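Local coordinates for peptidoglycan-recognition protein (Apis mellifera, PDB 5XZ3) that probably recognises bacterial peptidoglycan as a PGRP-SA innate immune receptor built on an amidase-like domain, at residues 34-39 against 141-146. Residues are numbered along the deposited sequence; the frame is centred on the assembly and turned at random.
Sequences VIIHHT and VRVIGG
V34, I35 and I36 pair in parallel with V143, I144 and G145, joining strand 31-38, next to the edge, to the edge strand 141-145 of the mixed β-sheet in this amidase-like PGRP fold. Four backbone hydrogen bonds alternate along the seam: V34 N to R142 O, I144 N to V34 O (167° at the hydrogen), I36 N to I144 O (2.8 Å) and G146 N to I36 O (3.1 Å). V34 and I36 thus each use both N-H and C=O on this edge, whereas I35 turns its backbone bonds to strand 102-107.

Packing is tightest where I35 and I144 run alongside each other on one face, their CD1 methyls only 3.5 Å apart. I144 reaches there because its CG1 sits between its own backbone N and carbonyl carbon (chi1 50°). On the other face, I36 CG1 meets V143 CG1 at 3.8 Å. At the start of strand 141-145, V34 CG2 meets V141 CG2 at 3.9 Å; helix 118-133 packs against V141 and V143.

The R142 side chain marks the looser, partly exposed border: its guanidinium group turns from strand 31-38 to the C-terminal residues, where NH1 hydrogen-bonds T172 O and NE forms a salt bridge with P173 OXT. At the far end H37, its ring nitrogens hydrogen-bonded to S154 and T95, brings CE1 obliquely to within 3.9 Å of G146 CA, while I35 CG2 approaches that same CA at 3.7 Å.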
loop_
_atom_site.group_PDB
_atom_site.type_symbol
_atom_site.label_atom_id
_atom_site.label_comp_id
_atom_site.label_asym_id
_atom_site.label_seq_id
_atom_site.Cartn_x
_atom_site.Cartn_y
_atom_site.Cartn_z
ATOM N N VAL A 34 -8.983 2.733 -2.197
ATOM C CA VAL A 34 -7.544 2.503 -2.039
ATOM C C VAL A 34 -6.968 3.738 -1.328
ATOM O O VAL A 34 -7.221 4.868 -1.757
ATOM C CB VAL A 34 -6.846 2.308 -3.411
ATOM C CG1 VAL A 34 -5.323 2.269 -3.256
ATOM C CG2 VAL A 34 -7.314 1.008 -4.068
ATOM N N ILE A 35 -6.241 3.536 -0.230
ATOM C CA ILE A 35 -5.640 4.676 0.494
ATOM C C ILE A 35 -4.124 4.705 0.211
ATOM O O ILE A 35 -3.416 3.716 0.431
ATOM C CB ILE A 35 -5.873 4.619 2.029
ATOM C CG1 ILE A 35 -7.273 4.095 2.417
ATOM C CG2 ILE A 35 -5.492 5.947 2.712
ATOM C CD1 ILE A 35 -8.479 4.920 2.050
ATOM N N ILE A 36 -3.617 5.840 -0.254
ATOM C CA ILE A 36 -2.187 5.942 -0.530
ATOM C C ILE A 36 -1.523 6.557 0.704
ATOM O O ILE A 36 -1.957 7.598 1.172
ATOM C CB ILE A 36 -1.894 6.804 -1.788
ATOM C CG1 ILE A 36 -2.611 6.234 -3.043
ATOM C CG2 ILE A 36 -0.374 6.958 -2.020
ATOM C CD1 ILE A 36 -2.272 4.782 -3.396
ATOM N N HIS A 37 -0.487 5.886 1.209
ATOM C CA HIS A 37 0.296 6.367 2.345
ATOM C C HIS A 37 1.764 6.425 1.981
ATOM O O HIS A 37 2.189 5.845 0.968
ATOM C CB HIS A 37 0.131 5.437 3.556
ATOM C CG HIS A 37 -1.161 5.624 4.308
ATOM N ND1 HIS A 37 -1.388 6.697 5.148
ATOM C CD2 HIS A 37 -2.273 4.855 4.372
ATOM C CE1 HIS A 37 -2.581 6.574 5.705
ATOM N NE2 HIS A 37 -3.140 5.465 5.250
ATOM N N HIS A 38 2.534 7.143 2.801
ATOM C CA HIS A 38 3.992 6.944 2.845
ATOM C C HIS A 38 4.343 6.365 4.219
ATOM O O HIS A 38 3.556 6.513 5.157
ATOM C CB HIS A 38 4.794 8.202 2.446
ATOM C CG HIS A 38 4.693 9.364 3.404
ATOM N ND1 HIS A 38 5.542 10.448 3.321
ATOM C CD2 HIS A 38 3.866 9.613 4.454
ATOM C CE1 HIS A 38 5.234 11.323 4.269
ATOM N NE2 HIS A 38 4.219 10.840 4.970
ATOM N N THR A 39 5.474 5.665 4.324
ATOM C CA THR A 39 5.792 4.955 5.567
ATOM C C THR A 39 6.577 5.811 6.557
ATOM O O THR A 39 6.689 5.441 7.728
ATOM C CB THR A 39 6.592 3.658 5.318
ATOM O OG1 THR A 39 7.846 3.983 4.705
ATOM C CG2 THR A 39 5.815 2.686 4.412
ATOM N N VAL A 141 -13.582 2.030 -8.085
ATOM C CA VAL A 141 -12.756 2.178 -6.880
ATOM C C VAL A 141 -12.253 3.624 -6.775
ATOM O O VAL A 141 -11.910 4.249 -7.777
ATOM C CB VAL A 141 -11.596 1.136 -6.798
ATOM C CG1 VAL A 141 -10.534 1.356 -7.875
ATOM C CG2 VAL A 141 -10.948 1.114 -5.408
ATOM N N ARG A 142 -12.250 4.138 -5.550
ATOM C CA ARG A 142 -11.887 5.522 -5.272
ATOM C C ARG A 142 -10.504 5.548 -4.609
ATOM O O ARG A 142 -10.299 4.923 -3.573
ATOM C CB ARG A 142 -12.958 6.155 -4.370
ATOM C CG ARG A 142 -14.353 6.111 -5.007
ATOM C CD ARG A 142 -15.482 6.664 -4.134
ATOM N NE ARG A 142 -15.480 8.126 -4.065
ATOM C CZ ARG A 142 -15.867 8.950 -5.043
ATOM N NH1 ARG A 142 -15.810 10.260 -4.851
ATOM N NH2 ARG A 142 -16.292 8.480 -6.222
ATOM N N VAL A 143 -9.559 6.235 -5.240
ATOM C CA VAL A 143 -8.209 6.313 -4.729
ATOM C C VAL A 143 -8.074 7.659 -4.053
ATOM O O VAL A 143 -8.405 8.694 -4.647
ATOM C CB VAL A 143 -7.135 6.159 -5.838
ATOM C CG1 VAL A 143 -5.734 6.274 -5.252
ATOM C CG2 VAL A 143 -7.293 4.833 -6.570
ATOM N N ILE A 144 -7.595 7.637 -2.811
ATOM C CA ILE A 144 -7.430 8.859 -2.026
ATOM C C ILE A 144 -6.126 8.812 -1.263
ATOM O O ILE A 144 -5.609 7.720 -0.981
ATOM C CB ILE A 144 -8.597 9.063 -1.008
ATOM C CG1 ILE A 144 -8.840 7.789 -0.170
ATOM C CG2 ILE A 144 -9.873 9.508 -1.725
ATOM C CD1 ILE A 144 -9.789 7.991 1.005
ATOM N N GLY A 145 -5.591 9.982 -0.899
ATOM C CA GLY A 145 -4.428 9.988 -0.009
ATOM C C GLY A 145 -4.960 9.928 1.415
ATOM O O GLY A 145 -6.071 10.361 1.665
ATOM N N GLY A 146 -4.177 9.371 2.337
ATOM C CA GLY A 146 -4.541 9.334 3.755
ATOM C C GLY A 146 -5.018 10.676 4.299
ATOM O O GLY A 146 -5.992 10.731 5.060
#